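Local coordinates for protein probable ribosomal RNA small subunit methyltransferase (Thermus thermophilus, PDB 3DMH) that binds S-adenosylmethionine and guanosine and, as an RsmC-type enzyme, methylates the N2 position of a guanine in 16S ribosomal RNA, at residues E6-L11 / H286-E291; Q236-G241 / V259-D264; R20-P25 / L82-L87. All blocks are in the same frame, centred on the assembly; numbering follows the deposited sequence.

Contact 1: residues E6-L11 / H286-E291. With SAM (S-adenosylmethionine), chain D.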
loop_
_atom_site.group_PDB
_atom_site.type_symbol
_atom_site.label_atom_id
_atom_site.label_comp_id
_atom_site.label_asym_id
_atom_site.label_seq_id
_atom_site.Cartn_x
_atom_site.Cartn_y
_atom_site.Cartn_z
ATOM N N GLU A 6 -18.475 3.186 8.201
ATOM C CA GLU A 6 -19.200 2.081 7.557
ATOM C C GLU A 6 -19.118 2.167 6.027
ATOM O O GLU A 6 -18.861 1.159 5.371
ATOM C CB GLU A 6 -20.668 2.021 8.036
ATOM C CG GLU A 6 -21.443 0.787 7.533
ATOM C CD GLU A 6 -22.041 0.975 6.133
ATOM O OE1 GLU A 6 -22.476 2.095 5.803
ATOM O OE2 GLU A 6 -22.056 -0.004 5.359
ATOM N N ALA A 7 -19.293 3.364 5.464
ATOM C CA ALA A 7 -19.185 3.527 4.001
ATOM C C ALA A 7 -17.764 3.301 3.474
ATOM O O ALA A 7 -17.573 2.708 2.416
ATOM C CB ALA A 7 -19.700 4.877 3.565
ATOM N N TYR A 8 -16.765 3.778 4.216
ATOM C CA TYR A 8 -15.386 3.493 3.854
ATOM C C TYR A 8 -15.114 1.979 3.769
ATOM O O TYR A 8 -14.425 1.523 2.842
ATOM C CB TYR A 8 -14.354 4.166 4.812
ATOM C CG TYR A 8 -12.975 3.716 4.368
ATOM C CD1 TYR A 8 -12.365 4.310 3.269
ATOM C CD2 TYR A 8 -12.342 2.592 4.943
ATOM C CE1 TYR A 8 -11.169 3.863 2.756
ATOM C CE2 TYR A 8 -11.133 2.125 4.446
ATOM C CZ TYR A 8 -10.533 2.747 3.345
ATOM O OH TYR A 8 -9.372 2.263 2.824
ATOM N N HIS A 9 -15.604 1.223 4.756
ATOM C CA HIS A 9 -15.320 -0.211 4.848
ATOM C C HIS A 9 -16.250 -1.097 4.032
ATOM O O HIS A 9 -16.027 -2.307 3.954
ATOM C CB HIS A 9 -15.336 -0.681 6.296
ATOM C CG HIS A 9 -14.153 -0.225 7.083
ATOM N ND1 HIS A 9 -12.877 -0.673 6.825
ATOM C CD2 HIS A 9 -14.050 0.632 8.129
ATOM C CE1 HIS A 9 -12.030 -0.103 7.667
ATOM N NE2 HIS A 9 -12.717 0.690 8.473
ATOM N N ARG A 10 -17.292 -0.490 3.463
ATOM C CA ARG A 10 -18.316 -1.253 2.743
ATOM C C ARG A 10 -17.795 -1.788 1.421
ATOM O O ARG A 10 -17.157 -1.059 0.665
ATOM C CB ARG A 10 -19.522 -0.379 2.483
ATOM C CG ARG A 10 -20.642 -1.129 1.820
ATOM C CD ARG A 10 -21.781 -0.222 1.515
ATOM N NE ARG A 10 -22.545 0.088 2.721
ATOM C CZ ARG A 10 -23.839 0.402 2.697
ATOM N NH1 ARG A 10 -24.473 0.436 1.531
ATOM N NH2 ARG A 10 -24.494 0.673 3.822
ATOM N N LEU A 11 -18.103 -3.065 1.150
ATOM C CA LEU A 11 -17.790 -3.694 -0.147
ATOM C C LEU A 11 -19.054 -3.660 -0.983
ATOM O O LEU A 11 -20.108 -4.085 -0.505
ATOM C CB LEU A 11 -17.346 -5.150 0.050
ATOM C CG LEU A 11 -16.270 -5.431 1.119
ATOM C CD1 LEU A 11 -15.886 -6.895 1.081
ATOM C CD2 LEU A 11 -15.053 -4.580 0.951
ATOM N N HIS A 286 -1.349 -5.827 9.358
ATOM C CA HIS A 286 -1.728 -5.664 7.970
ATOM C C HIS A 286 -3.237 -5.441 7.976
ATOM O O HIS A 286 -4.010 -6.348 8.255
ATOM C CB HIS A 286 -1.325 -6.919 7.182
ATOM C CG HIS A 286 -1.466 -6.763 5.699
ATOM N ND1 HIS A 286 -1.616 -7.827 4.833
ATOM C CD2 HIS A 286 -1.447 -5.647 4.930
ATOM C CE1 HIS A 286 -1.697 -7.371 3.594
ATOM N NE2 HIS A 286 -1.611 -6.049 3.630
ATOM N N SER A 287 -3.649 -4.218 7.656
ATOM C CA SER A 287 -5.005 -3.776 7.935
ATOM C C SER A 287 -5.398 -2.654 6.983
ATOM O O SER A 287 -4.587 -1.770 6.695
ATOM C CB SER A 287 -5.034 -3.194 9.346
ATOM O OG SER A 287 -6.356 -2.875 9.766
ATOM N N ASP A 288 -6.653 -2.693 6.532
ATOM C CA ASP A 288 -7.233 -1.577 5.780
ATOM C C ASP A 288 -7.792 -0.624 6.839
ATOM O O ASP A 288 -8.811 -0.917 7.460
ATOM C CB ASP A 288 -8.354 -2.097 4.869
ATOM C CG ASP A 288 -9.049 -0.994 4.079
ATOM O OD1 ASP A 288 -8.513 0.134 4.032
ATOM O OD2 ASP A 288 -10.120 -1.281 3.492
ATOM N N VAL A 289 -7.070 0.464 7.090
ATOM C CA VAL A 289 -7.370 1.398 8.189
ATOM C C VAL A 289 -7.496 0.554 9.479
ATOM O O VAL A 289 -6.552 -0.177 9.819
ATOM C CB VAL A 289 -8.579 2.361 7.899
ATOM C CG1 VAL A 289 -8.554 3.538 8.863
ATOM C CG2 VAL A 289 -8.473 2.938 6.488
ATOM N N ASP A 290 -8.618 0.615 10.185
ATOM C CA ASP A 290 -8.746 -0.128 11.440
ATOM C C ASP A 290 -9.454 -1.467 11.308
ATOM O O ASP A 290 -9.914 -2.033 12.304
ATOM C CB ASP A 290 -9.467 0.720 12.495
ATOM C CG ASP A 290 -10.865 1.127 12.073
ATOM O OD1 ASP A 290 -11.176 1.141 10.856
ATOM O OD2 ASP A 290 -11.680 1.463 12.959
ATOM N N GLU A 291 -9.525 -1.991 10.087
ATOM C CA GLU A 291 -10.237 -3.248 9.830
ATOM C C GLU A 291 -9.773 -4.397 10.723
ATOM O O GLU A 291 -10.582 -5.234 11.150
ATOM C CB GLU A 291 -10.074 -3.598 8.346
ATOM C CG GLU A 291 -10.500 -4.971 7.924
ATOM C CD GLU A 291 -9.343 -5.853 7.567
ATOM O OE1 GLU A 291 -8.209 -5.349 7.343
ATOM O OE2 GLU A 291 -9.592 -7.071 7.499
HETATM N N SAM D . 3.829 6.518 8.866
HETATM C CA SAM D . 4.861 6.331 7.788
HETATM C C SAM D . 5.823 7.499 7.822
HETATM O O SAM D . 5.477 8.471 8.508
HETATM O OXT SAM D . 6.870 7.455 7.154
HETATM C CB SAM D . 4.215 6.272 6.402
HETATM C CG SAM D . 3.408 7.506 5.990
HETATM S SD SAM D . 2.798 7.362 4.279
HETATM C CE SAM D . 2.522 9.103 3.844
HETATM C "C5'" SAM D . 1.081 6.786 4.418
HETATM C "C4'" SAM D . 0.992 5.296 4.706
HETATM O "O4'" SAM D . -0.402 4.996 4.676
HETATM C "C3'" SAM D . 1.693 4.393 3.681
HETATM O "O3'" SAM D . 2.618 3.510 4.303
HETATM C "C2'" SAM D . 0.530 3.658 3.008
HETATM O "O2'" SAM D . 0.831 2.366 2.519
HETATM C "C1'" SAM D . -0.478 3.684 4.155
HETATM N N9 SAM D . -1.824 3.399 3.695
HETATM C C8 SAM D . -2.412 3.694 2.467
HETATM N N7 SAM D . -3.700 3.271 2.480
HETATM C C5 SAM D . -3.930 2.688 3.708
HETATM C C6 SAM D . -5.036 2.046 4.278
HETATM N N6 SAM D . -6.174 1.878 3.592
HETATM N N1 SAM D . -4.912 1.573 5.564
HETATM C C2 SAM D . -3.741 1.706 6.277
HETATM N N3 SAM D . -2.609 2.287 5.715
HETATM C C4 SAM D . -2.740 2.772 4.460
#

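Contact 2: residues Q236-G241 / V259-D264. With SAM (S-adenosylmethionine), chain D.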
loop_
_atom_site.group_PDB
_atom_site.type_symbol
_atom_site.label_atom_id
_atom_site.label_comp_id
_atom_site.label_asym_id
_atom_site.label_seq_id
_atom_site.Cartn_x
_atom_site.Cartn_y
_atom_site.Cartn_z
ATOM N N GLN A 236 -1.267 3.860 25.099
ATOM C CA GLN A 236 -1.650 3.078 23.921
ATOM C C GLN A 236 -1.732 3.992 22.703
ATOM O O GLN A 236 -2.489 4.962 22.699
ATOM C CB GLN A 236 -2.969 2.352 24.181
ATOM C CG GLN A 236 -2.814 1.234 25.204
ATOM C CD GLN A 236 -4.139 0.689 25.691
ATOM O OE1 GLN A 236 -5.175 1.343 25.578
ATOM N NE2 GLN A 236 -4.110 -0.512 26.254
ATOM N N VAL A 237 -0.918 3.684 21.695
ATOM C CA VAL A 237 -0.792 4.535 20.510
ATOM C C VAL A 237 -1.230 3.732 19.294
ATOM O O VAL A 237 -0.863 2.561 19.162
ATOM C CB VAL A 237 0.676 4.983 20.302
ATOM C CG1 VAL A 237 0.863 5.702 18.958
ATOM C CG2 VAL A 237 1.124 5.887 21.447
ATOM N N LEU A 238 -2.028 4.351 18.419
ATOM C CA LEU A 238 -2.331 3.792 17.107
ATOM C C LEU A 238 -1.644 4.662 16.070
ATOM O O LEU A 238 -1.826 5.883 16.099
ATOM C CB LEU A 238 -3.832 3.811 16.837
ATOM C CG LEU A 238 -4.299 3.240 15.490
ATOM C CD1 LEU A 238 -3.998 1.755 15.375
ATOM C CD2 LEU A 238 -5.807 3.448 15.398
ATOM N N ASP A 239 -0.868 4.026 15.187
ATOM C CA ASP A 239 -0.181 4.722 14.088
ATOM C C ASP A 239 -0.940 4.345 12.817
ATOM O O ASP A 239 -0.856 3.188 12.365
ATOM C CB ASP A 239 1.291 4.278 14.025
ATOM C CG ASP A 239 2.097 4.979 12.939
ATOM O OD1 ASP A 239 1.534 5.718 12.115
ATOM O OD2 ASP A 239 3.316 4.729 12.919
ATOM N N LEU A 240 -1.709 5.302 12.273
ATOM C CA LEU A 240 -2.524 5.039 11.077
ATOM C C LEU A 240 -1.665 5.192 9.834
ATOM O O LEU A 240 -1.243 6.312 9.471
ATOM C CB LEU A 240 -3.713 6.006 11.004
ATOM C CG LEU A 240 -4.814 5.850 12.041
ATOM C CD1 LEU A 240 -5.733 7.052 12.072
ATOM C CD2 LEU A 240 -5.626 4.586 11.769
ATOM N N GLY A 241 -1.414 4.076 9.149
ATOM C CA GLY A 241 -0.576 4.082 7.967
ATOM C C GLY A 241 0.866 4.052 8.397
ATOM O O GLY A 241 1.627 4.960 8.098
ATOM N N VAL A 259 0.366 0.173 18.270
ATOM C CA VAL A 259 -0.245 -0.653 17.232
ATOM C C VAL A 259 -0.117 0.126 15.937
ATOM O O VAL A 259 -0.577 1.264 15.870
ATOM C CB VAL A 259 -1.732 -0.897 17.488
ATOM C CG1 VAL A 259 -2.348 -1.709 16.331
ATOM C CG2 VAL A 259 -1.932 -1.639 18.802
ATOM N N GLY A 260 0.539 -0.458 14.932
ATOM C CA GLY A 260 0.633 0.160 13.602
ATOM C C GLY A 260 -0.344 -0.579 12.714
ATOM O O GLY A 260 -0.405 -1.807 12.752
ATOM N N VAL A 261 -1.137 0.180 11.950
ATOM C CA VAL A 261 -1.993 -0.409 10.907
ATOM C C VAL A 261 -1.499 0.090 9.570
ATOM O O VAL A 261 -1.175 1.265 9.406
ATOM C CB VAL A 261 -3.500 -0.124 11.085
ATOM C CG1 VAL A 261 -4.038 -0.892 12.306
ATOM C CG2 VAL A 261 -3.852 1.370 11.208
ATOM N N GLU A 262 -1.416 -0.837 8.621
ATOM C CA GLU A 262 -0.785 -0.545 7.329
ATOM C C GLU A 262 -1.405 -1.462 6.271
ATOM O O GLU A 262 -1.464 -2.694 6.488
ATOM C CB GLU A 262 0.727 -0.772 7.455
ATOM C CG GLU A 262 1.504 -0.755 6.152
ATOM C CD GLU A 262 1.305 0.533 5.373
ATOM O OE1 GLU A 262 1.628 1.612 5.912
ATOM O OE2 GLU A 262 0.836 0.440 4.225
ATOM N N ASP A 263 -1.890 -0.895 5.163
ATOM C CA ASP A 263 -2.605 -1.690 4.170
ATOM C C ASP A 263 -1.656 -2.479 3.271
ATOM O O ASP A 263 -2.096 -3.439 2.640
ATOM C CB ASP A 263 -3.444 -0.748 3.313
ATOM C CG ASP A 263 -4.354 -1.473 2.343
ATOM O OD1 ASP A 263 -5.267 -2.190 2.806
ATOM O OD2 ASP A 263 -4.190 -1.283 1.098
ATOM N N ASP A 264 -0.405 -2.018 3.151
ATOM C CA ASP A 264 0.534 -2.624 2.218
ATOM C C ASP A 264 1.423 -3.677 2.894
ATOM O O ASP A 264 2.154 -3.353 3.812
ATOM C CB ASP A 264 1.427 -1.537 1.580
ATOM C CG ASP A 264 2.606 -2.124 0.854
ATOM O OD1 ASP A 264 2.392 -3.056 0.090
ATOM O OD2 ASP A 264 3.755 -1.649 1.069
HETATM N N SAM D . 3.829 6.518 8.866
HETATM C CA SAM D . 4.861 6.331 7.788
HETATM C C SAM D . 5.823 7.499 7.822
HETATM O O SAM D . 5.477 8.471 8.508
HETATM O OXT SAM D . 6.870 7.455 7.154
HETATM C CB SAM D . 4.215 6.272 6.402
HETATM C CG SAM D . 3.408 7.506 5.990
HETATM S SD SAM D . 2.798 7.362 4.279
HETATM C CE SAM D . 2.522 9.103 3.844
HETATM C "C5'" SAM D . 1.081 6.786 4.418
HETATM C "C4'" SAM D . 0.992 5.296 4.706
HETATM O "O4'" SAM D . -0.402 4.996 4.676
HETATM C "C3'" SAM D . 1.693 4.393 3.681
HETATM O "O3'" SAM D . 2.618 3.510 4.303
HETATM C "C2'" SAM D . 0.530 3.658 3.008
HETATM O "O2'" SAM D . 0.831 2.366 2.519
HETATM C "C1'" SAM D . -0.478 3.684 4.155
HETATM N N9 SAM D . -1.824 3.399 3.695
HETATM C C8 SAM D . -2.412 3.694 2.467
HETATM N N7 SAM D . -3.700 3.271 2.480
HETATM C C5 SAM D . -3.930 2.688 3.708
HETATM C C6 SAM D . -5.036 2.046 4.278
HETATM N N6 SAM D . -6.174 1.878 3.592
HETATM N N1 SAM D . -4.912 1.573 5.564
HETATM C C2 SAM D . -3.741 1.706 6.277
HETATM N N3 SAM D . -2.609 2.287 5.715
HETATM C C4 SAM D . -2.740 2.772 4.460
#

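Contact 3: residues R20-P25 / L82-L87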
loop_
_atom_site.group_PDB
_atom_site.type_symbol
_atom_site.label_atom_id
_atom_site.label_comp_id
_atom_site.label_asym_id
_atom_site.label_seq_id
_atom_site.Cartn_x
_atom_site.Cartn_y
_atom_site.Cartn_z
ATOM N N ARG A 20 -20.322 -10.213 -11.300
ATOM C CA ARG A 20 -20.197 -9.035 -10.455
ATOM C C ARG A 20 -18.803 -8.997 -9.866
ATOM O O ARG A 20 -18.110 -10.003 -9.819
ATOM C CB ARG A 20 -21.258 -9.054 -9.350
ATOM C CG ARG A 20 -21.002 -10.124 -8.279
ATOM C CD ARG A 20 -22.128 -10.234 -7.260
ATOM N NE ARG A 20 -21.733 -11.229 -6.235
ATOM C CZ ARG A 20 -22.223 -11.267 -4.992
ATOM N NH1 ARG A 20 -23.125 -10.388 -4.567
ATOM N NH2 ARG A 20 -21.768 -12.207 -4.136
ATOM N N LEU A 21 -18.392 -7.812 -9.430
ATOM C CA LEU A 21 -17.089 -7.648 -8.835
ATOM C C LEU A 21 -17.212 -6.646 -7.709
ATOM O O LEU A 21 -17.781 -5.570 -7.903
ATOM C CB LEU A 21 -16.124 -7.120 -9.902
ATOM C CG LEU A 21 -14.648 -7.175 -9.568
ATOM C CD1 LEU A 21 -14.128 -8.625 -9.570
ATOM C CD2 LEU A 21 -13.885 -6.327 -10.569
ATOM N N PHE A 22 -16.726 -7.010 -6.523
ATOM C CA PHE A 22 -16.764 -6.078 -5.396
ATOM C C PHE A 22 -15.644 -5.065 -5.459
ATOM O O PHE A 22 -14.489 -5.407 -5.744
ATOM C CB PHE A 22 -16.664 -6.823 -4.062
ATOM C CG PHE A 22 -17.939 -7.572 -3.696
ATOM C CD1 PHE A 22 -18.865 -6.989 -2.841
ATOM C CD2 PHE A 22 -18.212 -8.856 -4.209
ATOM C CE1 PHE A 22 -20.014 -7.655 -2.463
ATOM C CE2 PHE A 22 -19.394 -9.522 -3.850
ATOM C CZ PHE A 22 -20.286 -8.912 -2.967
ATOM N N ILE A 23 -16.000 -3.833 -5.125
ATOM C CA ILE A 23 -15.020 -2.756 -4.995
ATOM C C ILE A 23 -15.244 -2.058 -3.653
ATOM O O ILE A 23 -16.285 -2.224 -3.013
ATOM C CB ILE A 23 -15.101 -1.751 -6.180
ATOM C CG1 ILE A 23 -16.392 -0.940 -6.113
ATOM C CG2 ILE A 23 -14.901 -2.506 -7.547
ATOM C CD1 ILE A 23 -16.438 0.211 -7.111
ATOM N N LYS A 24 -14.288 -1.240 -3.236
ATOM C CA LYS A 24 -14.495 -0.437 -2.026
ATOM C C LYS A 24 -13.562 0.763 -2.100
ATOM O O LYS A 24 -12.555 0.722 -2.834
ATOM C CB LYS A 24 -14.222 -1.240 -0.728
ATOM C CG LYS A 24 -12.733 -1.508 -0.483
ATOM C CD LYS A 24 -12.447 -2.164 0.876
ATOM C CE LYS A 24 -12.945 -1.338 2.044
ATOM N NZ LYS A 24 -12.211 -0.027 2.217
ATOM N N PRO A 25 -13.871 1.815 -1.316
ATOM C CA PRO A 25 -12.931 2.929 -1.208
ATOM C C PRO A 25 -11.548 2.424 -0.774
ATOM O O PRO A 25 -11.427 1.509 0.037
ATOM C CB PRO A 25 -13.567 3.820 -0.139
ATOM C CG PRO A 25 -15.073 3.542 -0.267
ATOM C CD PRO A 25 -15.083 2.028 -0.499
ATOM N N LEU A 82 -11.321 -8.995 -3.464
ATOM C CA LEU A 82 -11.164 -10.251 -4.205
ATOM C C LEU A 82 -11.920 -11.443 -3.564
ATOM O O LEU A 82 -12.577 -12.212 -4.231
ATOM C CB LEU A 82 -9.668 -10.578 -4.313
ATOM C CG LEU A 82 -8.916 -9.569 -5.173
ATOM C CD1 LEU A 82 -7.400 -9.727 -4.989
ATOM C CD2 LEU A 82 -9.261 -9.740 -6.669
ATOM N N THR A 83 -11.662 -11.674 -2.297
ATOM C CA THR A 83 -12.319 -12.643 -1.463
ATOM C C THR A 83 -13.854 -12.514 -1.523
ATOM O O THR A 83 -14.549 -13.510 -1.720
ATOM C CB THR A 83 -11.780 -12.582 -0.022
ATOM O OG1 THR A 83 -10.368 -12.806 -0.088
ATOM C CG2 THR A 83 -12.410 -13.669 0.808
ATOM N N ALA A 84 -14.363 -11.285 -1.359
ATOM C CA ALA A 84 -15.822 -11.065 -1.471
ATOM C C ALA A 84 -16.351 -11.501 -2.829
ATOM O O ALA A 84 -17.477 -11.998 -2.940
ATOM C CB ALA A 84 -16.206 -9.610 -1.184
ATOM N N SER A 85 -15.539 -11.264 -3.867
ATOM C CA SER A 85 -15.875 -11.636 -5.235
ATOM C C SER A 85 -15.714 -13.134 -5.548
ATOM O O SER A 85 -15.979 -13.548 -6.680
ATOM C CB SER A 85 -14.999 -10.839 -6.195
ATOM O OG SER A 85 -15.239 -9.439 -6.091
ATOM N N GLY A 86 -15.239 -13.897 -4.559
ATOM C CA GLY A 86 -14.987 -15.336 -4.728
ATOM C C GLY A 86 -13.785 -15.631 -5.606
ATOM O O GLY A 86 -13.725 -16.713 -6.230
ATOM N N LEU A 87 -12.824 -14.709 -5.641
ATOM C CA LEU A 87 -11.643 -14.861 -6.509
ATOM C C LEU A 87 -10.475 -15.278 -5.642
ATOM O O LEU A 87 -10.158 -14.569 -4.699
ATOM C CB LEU A 87 -11.335 -13.540 -7.232
ATOM C CG LEU A 87 -12.426 -12.986 -8.160
ATOM C CD1 LEU A 87 -12.051 -11.624 -8.698
ATOM C CD2 LEU A 87 -12.701 -13.961 -9.308
HETATM O O HOH W 1 -19.127 -13.641 -4.387
HETATM O O HOH W 2 -16.238 -11.977 -9.710
HETATM O O HOH W 3 -13.135 -7.813 -6.271
#

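Contact 1: residues E6-L11 / H286-E291
D288 OD1 is gripped by two donors, the hydroxyl of Y8 and the adenine amino group of S-adenosylmethionine. The Y8 bond is short, 2.6 Å from OH to D288 OD1, and it falls on the syn lone pair of the oxygen. The second bond runs 3.0 Å from SAM N6 to the same D288 OD1. Ring and carboxylate approach from opposite directions, with OD1 at the edge of the phenol ring and the two planes turned 66° apart. With CG anti to the backbone N (chi1 177°), the Y8 ring extends from helix 5-9 toward the turn that carries D288, and its CE2 packs at 3.5 Å on V289 CG2.

The neighbouring H9 supplies a second link. Its NE2 donates to D290 OD1 at 2.9 Å, a bent bond (143°) that meets the oxygen nearly along its C-O axis, with the oxygen tilted out of the imidazole plane. Y8 CD2 stands 3.7 Å above the centre of one face of the H9 ring, while R80 NH1 is hydrogen-bonded to H9 ND1, so both nitrogens have partners and one ring face is covered by Y8.

D288 to E291 form a type II' turn, closed by E291 N to D288 O. Its start is braced by a nearly straight bond of 3.2 Å from D288 N to E291 OE1. Within the turn, V289 N gives a 2.9 Å bond to SAM N1. Backbone N-H and carboxylate thus read the N1 and N6 edge of adenine, as an acceptor beside a donor. D288 OD2 meanwhile pairs with K24 and R80, which would probably keep the carboxylate ionised, so that OD1 stays an acceptor for both the tyrosine hydroxyl and the adenine amino group.

Contact 2: residues Q236-G241 / V259-D264
L238 CD1 touches two valines of the adjoining strand, 4.0 Å from V259 CG1 and 4.1 Å from V261 CG1. With CG anti to the backbone N (chi1 -180°), the L238 side chain brings this methyl over the neighbouring strand and across V259 at a slant. Further along, L240 and V261 run side by side in the same direction, touching at 3.7 Å between L240 CD2 and V261 CG2. All four side chains occupy one face of the sheet, where F299 and I302 of strand 299-304 extend the apolar layer.

Beneath them the backbones are parallel, the strand axes only 16° apart. The N-H groups of V259, D239, V261 and G241 bond in turn to the carbonyls of V237, V259, D239 and V261; the first three bonds are nearly straight, whereas G241 N to V261 O bends to 133° as the first strand ends. This is the first beta-alpha-beta unit of the second, cofactor-binding sheet, of Rossmann-like class I methyltransferase fold: strand 236-240, helix 248-253 and strand 257-262, with the cofactor at the strands' carboxyl ends.

D239 points to the other face, its OD2 bonded to T248 of the connecting helix. At G241 the chain turns with positive phi, and a side chain there would run into SAM O4'; instead, the carbonyl receives the cofactor amine, 2.8 Å from SAM N to G241 O. E262 ends the second strand, and its carboxylate takes one ribose hydroxyl on each oxygen: SAM O3' lies 2.7 Å from E262 OE1, and SAM O2' is 2.6 Å from E262 OE2. A bend at chi2 turns the carboxylate to the sugar, and D264 N, bonded to the anti lone pair of OE2, together with G243 N at OE1, fixes its rotation.

Contact 3: residues R20-P25 / L82-L87
One face of the F22 ring carries the methyl of A84, whose CB sits 3.9 Å from the ring centroid and 21° off the normal, a CH-pi contact displaced toward the rim. At the ring's edge, close to its plane, lie S85 OG and, from the same strand as F22, R20 NH2. The R20 guanidinium in turn presents a face to the phenyl, with F22 CE2 3.5 Å above its centre, so the two flat groups meet edge of ring to face of guanidinium. F22 CG is anti to the carbonyl carbon (chi1 -73°), which swings the ring over the last helical residues.

The one direct hydrogen bond between the segments is nearly straight: F22 N donates to S85 OG over 2.9 Å. That hydroxyl also bonds to C81 O, and a water joins it to F22 O. A second water bridges the segments, 3.0 Å from R20 NH2 and 2.7 Å from A84 O. Replacing F22 by an alanine is likely to leave the A84 methyl without its aromatic cover and the R20 guanidinium without the ring edge over its face, freer to turn.

Deeper in the contact, where both residues are buried, L21 CD1 meets L87 CD1 at 3.8 Å, the two leucines crossing at about a right angle. L87 follows the Schellman motif that ends the helix, in which G86 takes positive phi, G86 N bonds to T83 O and L87 N bonds to L82 O. The contact thus seats the second strand of the hairpin 12-16/19-23 on the C-terminal end of helix 76-84, with P13 of the partner strand against R20 and F22, L11 against A84, and L87 resting on R71 of strand 68-73.

In the fold
From the N terminus, helix 5-9 opens contact 1, whose loop does not close until 286-291, 275 residues later. Contacts 2 and 3 nest within it, and in series: contact 3 closes at 82-87, well before contact 2 opens at 236. Contact 3 ties the N-terminal hairpin to helix 76-84 beside the first seven-stranded sheet, contact 2 joins adjacent strands of the second, and contact 1 brings the chain's start to the loop after edge strand 283-286 of that second sheet. K24 bridges contacts 3 and 1 through D288 OD2 and Y8 O. S287 N to E262 O joins contacts 1 and 2, which share the cofactor; contacts 2 and 3 stay about 7 Å apart at their nearest atoms.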